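Local coordinates for protein terminase, large subunit (Bacillus phage spp1, PDB 2WBN) that drives viral DNA into empty capsids as an ATP-powered motor and cuts the genome with its two-metal nuclease domain, the part present here, at residues D138-E141 and H142-W146; T191-A194 and T195-F199. One frame throughout, in Å; residues are numbered along the deposited sequence.

Contact 1. Residues D138-E141 and H142-W146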
ATOM      1  N   ASP A 138      14.268  -2.529  -9.255  1.00 58.47           N
ATOM      2  CA  ASP A 138      13.900  -2.427 -10.676  1.00 58.21           C
ATOM      3  C   ASP A 138      12.445  -2.809 -11.015  1.00 57.61           C
ATOM      4  O   ASP A 138      12.052  -2.767 -12.177  1.00 57.95           O
ATOM      5  CB  ASP A 138      14.869  -3.258 -11.521  1.00 58.09           C
ATOM      6  CG  ASP A 138      16.271  -2.702 -11.484  1.00 58.89           C
ATOM      7  OD1 ASP A 138      16.382  -1.469 -11.314  1.00 60.10           O
ATOM      8  OD2 ASP A 138      17.253  -3.478 -11.614  1.00 59.45           O
ATOM      9  N   SER A 139      11.650  -3.176 -10.016  1.00 57.20           N
ATOM     10  CA  SER A 139      10.229  -3.509 -10.234  1.00 56.68           C
ATOM     11  C   SER A 139       9.283  -2.334 -10.034  1.00 55.82           C
ATOM     12  O   SER A 139       8.076  -2.480 -10.235  1.00 55.60           O
ATOM     13  CB  SER A 139       9.798  -4.614  -9.266  1.00 56.98           C
ATOM     14  OG  SER A 139       9.808  -4.145  -7.924  1.00 56.53           O
ATOM     15  N   VAL A 140       9.810  -1.180  -9.628  1.00 54.94           N
ATOM     16  CA  VAL A 140       8.957  -0.060  -9.227  1.00 54.27           C
ATOM     17  C   VAL A 140       8.012   0.399 -10.339  1.00 53.94           C
ATOM     18  O   VAL A 140       6.790   0.445 -10.145  1.00 52.79           O
ATOM     19  CB  VAL A 140       9.771   1.154  -8.702  1.00 54.19           C
ATOM     20  CG1 VAL A 140       8.862   2.382  -8.549  1.00 53.55           C
ATOM     21  CG2 VAL A 140      10.444   0.806  -7.371  1.00 53.32           C
ATOM     22  N   GLU A 141       8.573   0.739 -11.495  1.00 53.36           N
ATOM     23  CA  GLU A 141       7.773   1.289 -12.588  1.00 53.39           C
ATOM     24  C   GLU A 141       6.695   0.286 -13.027  1.00 52.72           C
ATOM     25  O   GLU A 141       5.530   0.661 -13.168  1.00 51.79           O
ATOM     26  CB  GLU A 141       8.673   1.720 -13.750  1.00 53.90           C
ATOM     27  CG  GLU A 141       7.942   2.064 -15.049  1.00 57.06           C
ATOM     28  CD  GLU A 141       8.876   2.563 -16.135  1.00 60.79           C
ATOM     29  OE1 GLU A 141      10.064   2.810 -15.827  1.00 63.05           O
ATOM     30  OE2 GLU A 141       8.424   2.708 -17.301  1.00 63.85           O
ATOM     31  N   HIS A 142       7.093  -0.978 -13.214  1.00 52.18           N
ATOM     32  CA  HIS A 142       6.179  -2.101 -13.504  1.00 52.06           C
ATOM     33  C   HIS A 142       5.018  -2.146 -12.520  1.00 51.36           C
ATOM     34  O   HIS A 142       3.861  -2.241 -12.922  1.00 50.12           O
ATOM     35  CB  HIS A 142       6.930  -3.450 -13.420  1.00 52.58           C
ATOM     36  CG  HIS A 142       6.126  -4.643 -13.864  1.00 55.47           C
ATOM     37  ND1 HIS A 142       6.461  -5.394 -14.973  1.00 58.94           N
ATOM     38  CD2 HIS A 142       5.019  -5.225 -13.339  1.00 58.23           C
ATOM     39  CE1 HIS A 142       5.589  -6.378 -15.118  1.00 59.58           C
ATOM     40  NE2 HIS A 142       4.699  -6.293 -14.144  1.00 58.58           N
ATOM     41  N   GLY A 143       5.336  -2.087 -11.226  1.00 50.95           N
ATOM     42  CA  GLY A 143       4.316  -2.208 -10.174  1.00 50.74           C
ATOM     43  C   GLY A 143       3.317  -1.070 -10.148  1.00 50.49           C
ATOM     44  O   GLY A 143       2.135  -1.274  -9.832  1.00 50.15           O
ATOM     45  N   GLU A 144       3.799   0.137 -10.442  1.00 50.21           N
ATOM     46  CA  GLU A 144       2.944   1.318 -10.525  1.00 50.32           C
ATOM     47  C   GLU A 144       2.045   1.256 -11.742  1.00 49.86           C
ATOM     48  O   GLU A 144       0.870   1.644 -11.671  1.00 49.58           O
ATOM     49  CB  GLU A 144       3.784   2.593 -10.555  1.00 50.93           C
ATOM     50  CG  GLU A 144       4.585   2.804  -9.245  1.00 51.86           C
ATOM     51  CD  GLU A 144       5.560   3.983  -9.276  1.00 54.69           C
ATOM     52  OE1 GLU A 144       5.837   4.530 -10.366  1.00 54.58           O
ATOM     53  OE2 GLU A 144       6.057   4.361  -8.177  1.00 56.57           O
ATOM     54  N   ARG A 145       2.601   0.794 -12.861  1.00 48.41           N
ATOM     55  CA  ARG A 145       1.836   0.589 -14.082  1.00 48.48           C
ATOM     56  C   ARG A 145       0.738  -0.435 -13.859  1.00 47.52           C
ATOM     57  O   ARG A 145      -0.384  -0.250 -14.322  1.00 47.75           O
ATOM     58  CB  ARG A 145       2.740   0.140 -15.246  1.00 48.92           C
ATOM     59  CG  ARG A 145       1.981   0.002 -16.576  1.00 50.75           C
ATOM     60  CD  ARG A 145       2.858  -0.456 -17.754  1.00 53.64           C
ATOM     61  NE  ARG A 145       2.033  -0.926 -18.876  1.00 55.86           N
ATOM     62  CZ  ARG A 145       2.481  -1.214 -20.100  1.00 57.33           C
ATOM     63  NH1 ARG A 145       3.767  -1.073 -20.412  1.00 57.58           N
ATOM     64  NH2 ARG A 145       1.628  -1.636 -21.029  1.00 58.41           N
ATOM     65  N   TRP A 146       1.044  -1.509 -13.141  1.00 46.80           N
ATOM     66  CA  TRP A 146       0.031  -2.519 -12.858  1.00 46.67           C
ATOM     67  C   TRP A 146      -1.143  -1.909 -12.104  1.00 46.48           C
ATOM     68  O   TRP A 146      -2.320  -2.117 -12.457  1.00 44.18           O
ATOM     69  CB  TRP A 146       0.624  -3.679 -12.071  1.00 47.15           C
ATOM     70  CG  TRP A 146      -0.333  -4.823 -11.895  1.00 47.29           C
ATOM     71  CD1 TRP A 146      -0.531  -5.873 -12.750  1.00 46.94           C
ATOM     72  CD2 TRP A 146      -1.211  -5.029 -10.792  1.00 45.81           C
ATOM     73  NE1 TRP A 146      -1.477  -6.723 -12.235  1.00 46.45           N
ATOM     74  CE2 TRP A 146      -1.905  -6.232 -11.030  1.00 46.69           C
ATOM     75  CE3 TRP A 146      -1.472  -4.316  -9.615  1.00 45.62           C
ATOM     76  CZ2 TRP A 146      -2.858  -6.733 -10.140  1.00 47.31           C
ATOM     77  CZ3 TRP A 146      -2.413  -4.818  -8.729  1.00 46.81           C
ATOM     78  CH2 TRP A 146      -3.089  -6.017  -8.992  1.00 46.68           C
TER
HETATM   79  O   HOH W   1       9.772  -2.176 -13.381  1.00 56.72           O

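Contact 2. Residues T191-A194 and T195-F199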
ATOM      1  N   THR A 191       2.220   5.264   0.916  1.00 44.66           N
ATOM      2  CA  THR A 191       1.171   4.258   0.837  1.00 44.26           C
ATOM      3  C   THR A 191       1.103   3.607  -0.550  1.00 44.34           C
ATOM      4  O   THR A 191       0.616   2.485  -0.682  1.00 43.48           O
ATOM      5  CB  THR A 191      -0.253   4.813   1.154  1.00 44.58           C
ATOM      6  OG1 THR A 191      -0.645   5.754   0.144  1.00 43.67           O
ATOM      7  CG2 THR A 191      -0.295   5.465   2.532  1.00 43.72           C
ATOM      8  N   ILE A 192       1.569   4.308  -1.573  1.00 44.50           N
ATOM      9  CA  ILE A 192       1.617   3.743  -2.930  1.00 44.90           C
ATOM     10  C   ILE A 192       2.705   2.666  -2.984  1.00 45.18           C
ATOM     11  O   ILE A 192       2.489   1.574  -3.511  1.00 46.10           O
ATOM     12  CB  ILE A 192       1.894   4.813  -3.998  1.00 44.38           C
ATOM     13  CG1 ILE A 192       0.886   5.969  -3.908  1.00 45.06           C
ATOM     14  CG2 ILE A 192       1.772   4.209  -5.402  1.00 46.45           C
ATOM     15  CD1 ILE A 192       1.168   7.120  -4.854  1.00 43.16           C
ATOM     16  N   ASP A 193       3.872   2.971  -2.426  1.00 44.62           N
ATOM     17  CA  ASP A 193       4.926   1.955  -2.259  1.00 45.39           C
ATOM     18  C   ASP A 193       4.424   0.744  -1.494  1.00 44.72           C
ATOM     19  O   ASP A 193       4.610  -0.375  -1.944  1.00 45.23           O
ATOM     20  CB  ASP A 193       6.143   2.540  -1.539  1.00 45.24           C
ATOM     21  CG  ASP A 193       6.979   3.448  -2.433  1.00 46.98           C
ATOM     22  OD1 ASP A 193       6.861   3.354  -3.672  1.00 46.88           O
ATOM     23  OD2 ASP A 193       7.766   4.250  -1.891  1.00 49.42           O
ATOM     24  N   ALA A 194       3.772   0.962  -0.358  1.00 44.44           N
ATOM     25  CA  ALA A 194       3.238  -0.146   0.445  1.00 44.69           C
ATOM     26  C   ALA A 194       2.240  -0.988  -0.330  1.00 45.39           C
ATOM     27  O   ALA A 194       2.225  -2.212  -0.197  1.00 45.17           O
ATOM     28  CB  ALA A 194       2.621   0.358   1.737  1.00 44.18           C
ATOM     29  N   THR A 195       1.387  -0.318  -1.116  1.00 45.68           N
ATOM     30  CA  THR A 195       0.453  -0.999  -1.998  1.00 45.97           C
ATOM     31  C   THR A 195       1.136  -1.847  -3.085  1.00 46.12           C
ATOM     32  O   THR A 195       0.757  -2.986  -3.294  1.00 46.85           O
ATOM     33  CB  THR A 195      -0.500   0.020  -2.641  1.00 45.84           C
ATOM     34  OG1 THR A 195      -1.170   0.720  -1.593  1.00 44.77           O
ATOM     35  CG2 THR A 195      -1.537  -0.680  -3.543  1.00 45.27           C
ATOM     36  N   ARG A 196       2.131  -1.306  -3.775  1.00 47.04           N
ATOM     37  CA  ARG A 196       2.951  -2.131  -4.675  1.00 48.08           C
ATOM     38  C   ARG A 196       3.449  -3.427  -4.039  1.00 47.36           C
ATOM     39  O   ARG A 196       3.314  -4.499  -4.640  1.00 47.01           O
ATOM     40  CB  ARG A 196       4.176  -1.389  -5.143  1.00 49.07           C
ATOM     41  CG  ARG A 196       4.015  -0.581  -6.386  1.00 51.53           C
ATOM     42  CD  ARG A 196       5.409  -0.428  -6.981  1.00 53.45           C
ATOM     43  NE  ARG A 196       6.241   0.357  -6.064  1.00 54.43           N
ATOM     44  CZ  ARG A 196       7.326  -0.068  -5.429  1.00 53.96           C
ATOM     45  NH1 ARG A 196       7.794  -1.313  -5.571  1.00 53.12           N
ATOM     46  NH2 ARG A 196       7.954   0.778  -4.624  1.00 53.45           N
ATOM     47  N   TYR A 197       4.062  -3.327  -2.854  1.00 46.93           N
ATOM     48  CA  TYR A 197       4.552  -4.527  -2.168  1.00 46.33           C
ATOM     49  C   TYR A 197       3.391  -5.493  -1.950  1.00 46.27           C
ATOM     50  O   TYR A 197       3.514  -6.664  -2.234  1.00 46.00           O
ATOM     51  CB  TYR A 197       5.183  -4.251  -0.801  1.00 45.52           C
ATOM     52  CG  TYR A 197       6.165  -3.115  -0.737  1.00 45.33           C
ATOM     53  CD1 TYR A 197       7.016  -2.827  -1.802  1.00 46.59           C
ATOM     54  CD2 TYR A 197       6.271  -2.342   0.422  1.00 47.32           C
ATOM     55  CE1 TYR A 197       7.930  -1.786  -1.722  1.00 48.23           C
ATOM     56  CE2 TYR A 197       7.139  -1.296   0.503  1.00 45.62           C
ATOM     57  CZ  TYR A 197       7.980  -1.025  -0.562  1.00 47.11           C
ATOM     58  OH  TYR A 197       8.860   0.008  -0.452  1.00 49.38           O
ATOM     59  N   ALA A 198       2.262  -4.979  -1.465  1.00 46.19           N
ATOM     60  CA  ALA A 198       1.120  -5.821  -1.113  1.00 46.43           C
ATOM     61  C   ALA A 198       0.636  -6.663  -2.294  1.00 47.19           C
ATOM     62  O   ALA A 198       0.194  -7.796  -2.102  1.00 47.99           O
ATOM     63  CB  ALA A 198      -0.028  -4.968  -0.569  1.00 45.93           C
ATOM     64  N   PHE A 199       0.707  -6.092  -3.497  1.00 47.50           N
ATOM     65  CA  PHE A 199       0.252  -6.751  -4.730  1.00 47.99           C
ATOM     66  C   PHE A 199       1.351  -7.324  -5.625  1.00 48.28           C
ATOM     67  O   PHE A 199       1.069  -7.713  -6.762  1.00 48.07           O
ATOM     68  CB  PHE A 199      -0.573  -5.769  -5.546  1.00 48.22           C
ATOM     69  CG  PHE A 199      -1.926  -5.544  -4.980  1.00 48.20           C
ATOM     70  CD1 PHE A 199      -2.158  -4.501  -4.102  1.00 48.27           C
ATOM     71  CD2 PHE A 199      -2.954  -6.428  -5.259  1.00 48.87           C
ATOM     72  CE1 PHE A 199      -3.427  -4.306  -3.554  1.00 48.28           C
ATOM     73  CE2 PHE A 199      -4.211  -6.234  -4.713  1.00 48.49           C
ATOM     74  CZ  PHE A 199      -4.436  -5.186  -3.854  1.00 48.58           C
TER
HETATM   75  O   HOH W   2       5.249   2.937  -5.702  1.00 50.63           O

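Contact 1. Residues D138-E141 and H142-W146
Ser139 and Gly143 join by a backbone bond in the first turn of helix 140-148, in the RNase H-like nuclease domain of the terminase. The Gly143 N to Ser139 O bond is 2.9 Å long; Glu144 N to Val140 O, at 3.0 Å, and Arg145 N to Glu141 O, at 2.9 Å, continue the same i to i+4 pattern. One step earlier a water takes over: it accepts from His142 N at 2.9 Å and donates to Asp138 O at 2.6 Å, so the amide of His142 is satisfied although no carbonyl of the preceding turn receives it. The hydroxyl of Ser139 turns back along the chain to bond Gly136 O.

The main side-chain contact is that of Val140 with Glu144, which lie alongside each other and point the same way. Val140 swings CG1 to the side facing away from its own N (chi1 169°), which lays this methyl beside the carboxylate, CG1 standing 3.5 Å from Glu144 OE2. The other oxygen, OE1, accepts a hydrogen bond from Leu184 N, which helps hold the buried carboxylate in place. Arg145 runs outward as an extended chain and forms a salt bridge with Glu149, one turn on. Nearer the backbone, the Glu144 stem rests against the preceding turn, its CG 3.4 Å from Val140 O.

Contact 2. Residues T191-A194 and T195-F199
Helix 190-198 carries part of the two-metal nuclease site of this RNase H-like domain: Asp193 is a ligand of the second manganese site, and this contact ties it to the next turn. Its carboxylate forms a salt bridge with Arg196, OD1 lying 3.0 Å from NH2. The two groups run side by side with their planes 77° apart; NH2 meets OD1 from above the carboxylate plane, while OD1 sits at the guanidinium edge. A bend at chi3 (-65°) folds the arginine back toward the aspartate. Water 2 closes the arrangement, donating to Asp193 OD1 at 2.6 Å and accepting from Arg196 NE at 2.8 Å; OD1 is thus gripped twice, which probably steadies the carboxylate.

Thr195 doubles up on Thr191 O. Its N and its OG1 reach that carbonyl oxygen from opposite faces of the carbonyl plane, the hydroxyl donating at 2.7 Å. The hydroxyl can do so because OG1 stands beside the threonine's own backbone N (chi1 -58°).

Tyr197 folds back over the helix, and its OH is hydrogen-bonded to the metal ligand Asp56. Asp193 O, which already accepts from Tyr197 N at 3.1 Å, also lies over the centre of the tyrosine ring, 3.2 Å above its plane.

The centres of contacts 1 and 2 lie about 10 Å apart, on helices 140-148 and 190-198, which pack directly on each other. Arg196 makes much of the join: its CD rests 3.6 Å from Val140 O and 3.8 Å from Gly143 CA, the absence of a side chain on Gly143 leaving its CA to meet the arginine stem. Farther along, Trp146 CH2 touches Phe199 CD2 at 3.8 Å. Contact 2 belongs to the metal site itself, whereas contact 1 flanks it: the Glu144 side chain comes within about 5 Å of that of Asp193, and that of Val140 within about 9 Å of the Asp56 side chain. Contact 1 thus backs the arginine that pairs with Asp193.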